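Local coordinates for protein profilin II (Acanthamoeba castellanii, PDB 1F2K) that binds monomeric actin and shapes the cytoskeleton, blocking actin polymerization at high concentration and promoting it at low, and also binds PIP2, at residues Asn9-Thr13 with Gly14-Gln18; Glu102-Gln105 with Pro106-Ala110. One frame throughout, in Å; residues are numbered along the deposited sequence.

Interaction 1 (Asn9-Thr13 with Gly14-Gln18); sequences NLVGT and GAVTQ
Thr13 OG1 takes the backbone N-H of Ala15 in an almost straight bond, 3.0 Å from OG1 to Ala15 N at an N-H...O angle of 171°. Thr13 OG1 in turn donates to Leu10 O, 2.7 Å away and in the plane of that carbonyl. With chi1 at 67°, OG1 is tucked between the backbone N and the carbonyl carbon of its own residue, which is what lets it reach both partners. Leu10 O is gripped a second time, by Thr13 N, so the carbonyl near the helix end is well provided for. Beside this, the apolar contact is made by one methyl: Val16 CG2 sits against the backbone of Leu10, 3.6 Å from Leu10 C, and meets Leu10 CB at 4.0 Å and Val11 CG2 at 4.1 Å. The two valine side chains run at about a right angle to each other.

What turns the chain back for these contacts is a type I beta turn from Val11 to Gly14, closed by Gly14 N to Val11 O at 3.0 Å. Gly14 takes a positive phi (100°), a conformation glycine adopts readily, and here the chain leaves helical angles. The turn opens the loop that leads from helix 2-11 to strand 18-23. Farther out, Thr17 and Gln18 both face Val99 in a classic beta bulge against strand 94-100, while Leu10 packs on Val112 and Leu116, and Ala15 on Thr108 and Val112, all of helix 106-121.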
loop_
_atom_site.group_PDB
_atom_site.type_symbol
_atom_site.label_atom_id
_atom_site.label_comp_id
_atom_site.label_asym_id
_atom_site.label_seq_id
_atom_site.Cartn_x
_atom_site.Cartn_y
_atom_site.Cartn_z
ATOM N N ASN A 9 -8.878 8.140 6.802
ATOM C CA ASN A 9 -7.829 8.847 6.059
ATOM C C ASN A 9 -7.498 8.272 4.705
ATOM O O ASN A 9 -6.988 8.992 3.856
ATOM C CB ASN A 9 -6.548 8.932 6.891
ATOM C CG ASN A 9 -6.792 9.461 8.297
ATOM O OD1 ASN A 9 -6.445 10.572 8.605
ATOM N ND2 ASN A 9 -7.385 8.651 9.144
ATOM N N LEU A 10 -7.743 6.973 4.510
ATOM C CA LEU A 10 -7.506 6.341 3.208
ATOM C C LEU A 10 -8.808 6.116 2.450
ATOM O O LEU A 10 -9.196 6.925 1.598
ATOM C CB LEU A 10 -6.786 5.035 3.393
ATOM C CG LEU A 10 -5.397 5.303 3.925
ATOM C CD1 LEU A 10 -4.728 3.963 4.159
ATOM C CD2 LEU A 10 -4.617 6.198 2.940
ATOM N N VAL A 11 -9.532 5.068 2.791
ATOM C CA VAL A 11 -10.769 4.812 2.052
ATOM C C VAL A 11 -11.814 5.935 2.127
ATOM O O VAL A 11 -12.386 6.332 1.086
ATOM C CB VAL A 11 -11.398 3.488 2.485
ATOM C CG1 VAL A 11 -12.675 3.244 1.715
ATOM C CG2 VAL A 11 -10.383 2.326 2.274
ATOM N N GLY A 12 -12.041 6.482 3.324
ATOM C CA GLY A 12 -13.037 7.526 3.449
ATOM C C GLY A 12 -12.883 8.765 2.551
ATOM O O GLY A 12 -13.845 9.529 2.315
ATOM N N THR A 13 -11.686 8.962 2.034
ATOM C CA THR A 13 -11.416 10.112 1.220
ATOM C C THR A 13 -11.912 9.982 -0.166
ATOM O O THR A 13 -12.178 10.973 -0.794
ATOM C CB THR A 13 -9.913 10.351 1.046
ATOM O OG1 THR A 13 -9.353 9.271 0.271
ATOM C CG2 THR A 13 -9.218 10.463 2.399
ATOM N N GLY A 14 -11.992 8.762 -0.673
ATOM C CA GLY A 14 -12.393 8.586 -2.064
ATOM C C GLY A 14 -11.230 8.337 -3.040
ATOM O O GLY A 14 -11.451 7.975 -4.196
ATOM N N ALA A 15 -9.995 8.531 -2.573
ATOM C CA ALA A 15 -8.800 8.338 -3.394
ATOM C C ALA A 15 -8.341 6.894 -3.597
ATOM O O ALA A 15 -7.603 6.608 -4.542
ATOM C CB ALA A 15 -7.661 9.140 -2.813
ATOM N N VAL A 16 -8.721 5.994 -2.694
ATOM C CA VAL A 16 -8.357 4.587 -2.866
ATOM C C VAL A 16 -9.675 3.876 -2.630
ATOM O O VAL A 16 -10.523 4.371 -1.876
ATOM C CB VAL A 16 -7.287 4.114 -1.845
ATOM C CG1 VAL A 16 -6.095 4.968 -1.955
ATOM C CG2 VAL A 16 -7.833 4.143 -0.408
ATOM N N THR A 17 -9.865 2.730 -3.265
ATOM C CA THR A 17 -11.135 2.021 -3.128
ATOM C C THR A 17 -10.997 0.983 -2.047
ATOM O O THR A 17 -11.983 0.566 -1.474
ATOM C CB THR A 17 -11.587 1.301 -4.455
ATOM O OG1 THR A 17 -11.048 -0.024 -4.482
ATOM C CG2 THR A 17 -11.065 2.003 -5.704
ATOM N N GLN A 18 -9.764 0.597 -1.746
ATOM C CA GLN A 18 -9.485 -0.412 -0.718
ATOM C C GLN A 18 -8.121 -0.136 -0.085
ATOM O O GLN A 18 -7.223 0.368 -0.768
ATOM C CB GLN A 18 -9.471 -1.810 -1.342
ATOM C CG GLN A 18 -10.833 -2.350 -1.652
ATOM C CD GLN A 18 -10.812 -3.752 -2.230
ATOM O OE1 GLN A 18 -10.020 -4.063 -3.137
ATOM N NE2 GLN A 18 -11.710 -4.597 -1.736
#

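Interaction 2 (Glu102-Gln105 with Pro106-Ala110); sequences EKIQ and PGTAA
From its CB, Gln105 meets Thr108 first: Thr108 OG1 lies 3.1 Å from Gln105 CB, the two side chains crossing at about a right angle. Gln105 CG lies 3.8 Å from Thr108 OG1. Beyond it the chain bends at chi2 (-95°) and leads away from the helix, yet OE1 still accepts a weak hydrogen bond from a water, 2.8 Å off, and that water in turn accepts from Gly107 N. An N-H of the first helical turn is thereby linked through solvent to the residue at the N-cap position of helix 106-121, with Pro106 opening the helix proper. The backbone of Gln105 joins in too, since Gln105 O takes two donors, Ala109 N at 3.1 Å and Thr108 N at 2.6 Å. One residue earlier, Ile104 CG2 rests on Ala109 CB at 4.2 Å, and Ala109 also packs on Tyr100 of strand 94-100 and Ile87 of strand 84-90.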
loop_
_atom_site.group_PDB
_atom_site.type_symbol
_atom_site.label_atom_id
_atom_site.label_comp_id
_atom_site.label_asym_id
_atom_site.label_seq_id
_atom_site.Cartn_x
_atom_site.Cartn_y
_atom_site.Cartn_z
ATOM N N GLU A 102 -10.377 1.970 -11.757
ATOM C CA GLU A 102 -10.541 2.744 -12.967
ATOM C C GLU A 102 -10.882 4.207 -12.701
ATOM O O GLU A 102 -10.180 5.111 -13.172
ATOM C CB GLU A 102 -11.663 2.124 -13.787
ATOM C CG GLU A 102 -11.269 0.838 -14.487
ATOM C CD GLU A 102 -11.513 0.936 -15.996
ATOM O OE1 GLU A 102 -12.385 1.777 -16.376
ATOM O OE2 GLU A 102 -10.853 0.183 -16.772
ATOM N N LYS A 103 -11.971 4.405 -11.945
ATOM C CA LYS A 103 -12.517 5.721 -11.588
ATOM C C LYS A 103 -11.580 6.682 -10.863
ATOM O O LYS A 103 -11.906 7.855 -10.703
ATOM C CB LYS A 103 -13.786 5.564 -10.726
ATOM C CG LYS A 103 -15.022 5.019 -11.438
ATOM C CD LYS A 103 -15.048 3.485 -11.478
ATOM C CE LYS A 103 -16.489 2.975 -11.632
ATOM N NZ LYS A 103 -16.598 1.490 -11.828
ATOM N N ILE A 104 -10.413 6.202 -10.436
ATOM C CA ILE A 104 -9.470 7.052 -9.714
ATOM C C ILE A 104 -8.155 7.399 -10.413
ATOM O O ILE A 104 -7.533 6.574 -11.071
ATOM C CB ILE A 104 -9.162 6.460 -8.304
ATOM C CG1 ILE A 104 -10.441 6.523 -7.454
ATOM C CG2 ILE A 104 -8.029 7.252 -7.618
ATOM C CD1 ILE A 104 -10.521 5.497 -6.277
ATOM N N GLN A 105 -7.759 8.657 -10.237
ATOM C CA GLN A 105 -6.536 9.221 -10.784
ATOM C C GLN A 105 -5.371 8.649 -10.007
ATOM O O GLN A 105 -5.252 8.925 -8.819
ATOM C CB GLN A 105 -6.530 10.715 -10.527
ATOM C CG GLN A 105 -7.267 11.550 -11.510
ATOM C CD GLN A 105 -6.345 12.083 -12.575
ATOM O OE1 GLN A 105 -5.732 11.296 -13.338
ATOM N NE2 GLN A 105 -6.225 13.427 -12.644
ATOM N N PRO A 106 -4.494 7.866 -10.648
ATOM C CA PRO A 106 -3.355 7.302 -9.915
ATOM C C PRO A 106 -2.667 8.250 -8.965
ATOM O O PRO A 106 -2.521 7.942 -7.795
ATOM C CB PRO A 106 -2.450 6.809 -11.030
ATOM C CG PRO A 106 -3.498 6.128 -11.963
ATOM C CD PRO A 106 -4.616 7.242 -11.981
ATOM N N GLY A 107 -2.266 9.412 -9.462
ATOM C CA GLY A 107 -1.619 10.412 -8.624
ATOM C C GLY A 107 -2.509 10.954 -7.509
ATOM O O GLY A 107 -2.015 11.530 -6.552
ATOM N N THR A 108 -3.828 10.818 -7.637
ATOM C CA THR A 108 -4.730 11.253 -6.576
ATOM C C THR A 108 -4.551 10.263 -5.427
ATOM O O THR A 108 -4.529 10.627 -4.253
ATOM C CB THR A 108 -6.206 11.204 -7.033
ATOM O OG1 THR A 108 -6.465 12.293 -7.905
ATOM C CG2 THR A 108 -7.161 11.303 -5.867
ATOM N N ALA A 109 -4.422 8.992 -5.783
ATOM C CA ALA A 109 -4.271 7.982 -4.768
ATOM C C ALA A 109 -2.890 8.068 -4.115
ATOM O O ALA A 109 -2.775 7.812 -2.922
ATOM C CB ALA A 109 -4.497 6.591 -5.375
ATOM N N ALA A 110 -1.859 8.435 -4.890
ATOM C CA ALA A 110 -0.506 8.473 -4.369
ATOM C C ALA A 110 -0.428 9.586 -3.350
ATOM O O ALA A 110 0.217 9.443 -2.330
ATOM C CB ALA A 110 0.500 8.743 -5.505
HETATM O O HOH W 1 -3.324 10.948 -11.985
#

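Interaction 1 comes first along the chain, leaving helix 2-11 for strand 18-23; interaction 2 comes near the other end, where the loop after strand 94-100 enters helix 106-121. Though far apart in sequence, they have centres about 10 Å apart and touch: Ala15 O lies 3.2 Å from both Ile104 CG2 and Ala109 CB, and Ile104 CD1 packs on Thr17 CG2. Strands 18-23 and 94-100 are neighbours in the antiparallel sheet, so the two connections lie side by side. The N- and C-terminal helices of the profilin fold are thus brought together here. Lys115, which takes part in actin binding, is on helix 106-121, which starts within interaction 2 and which Leu10 packs against.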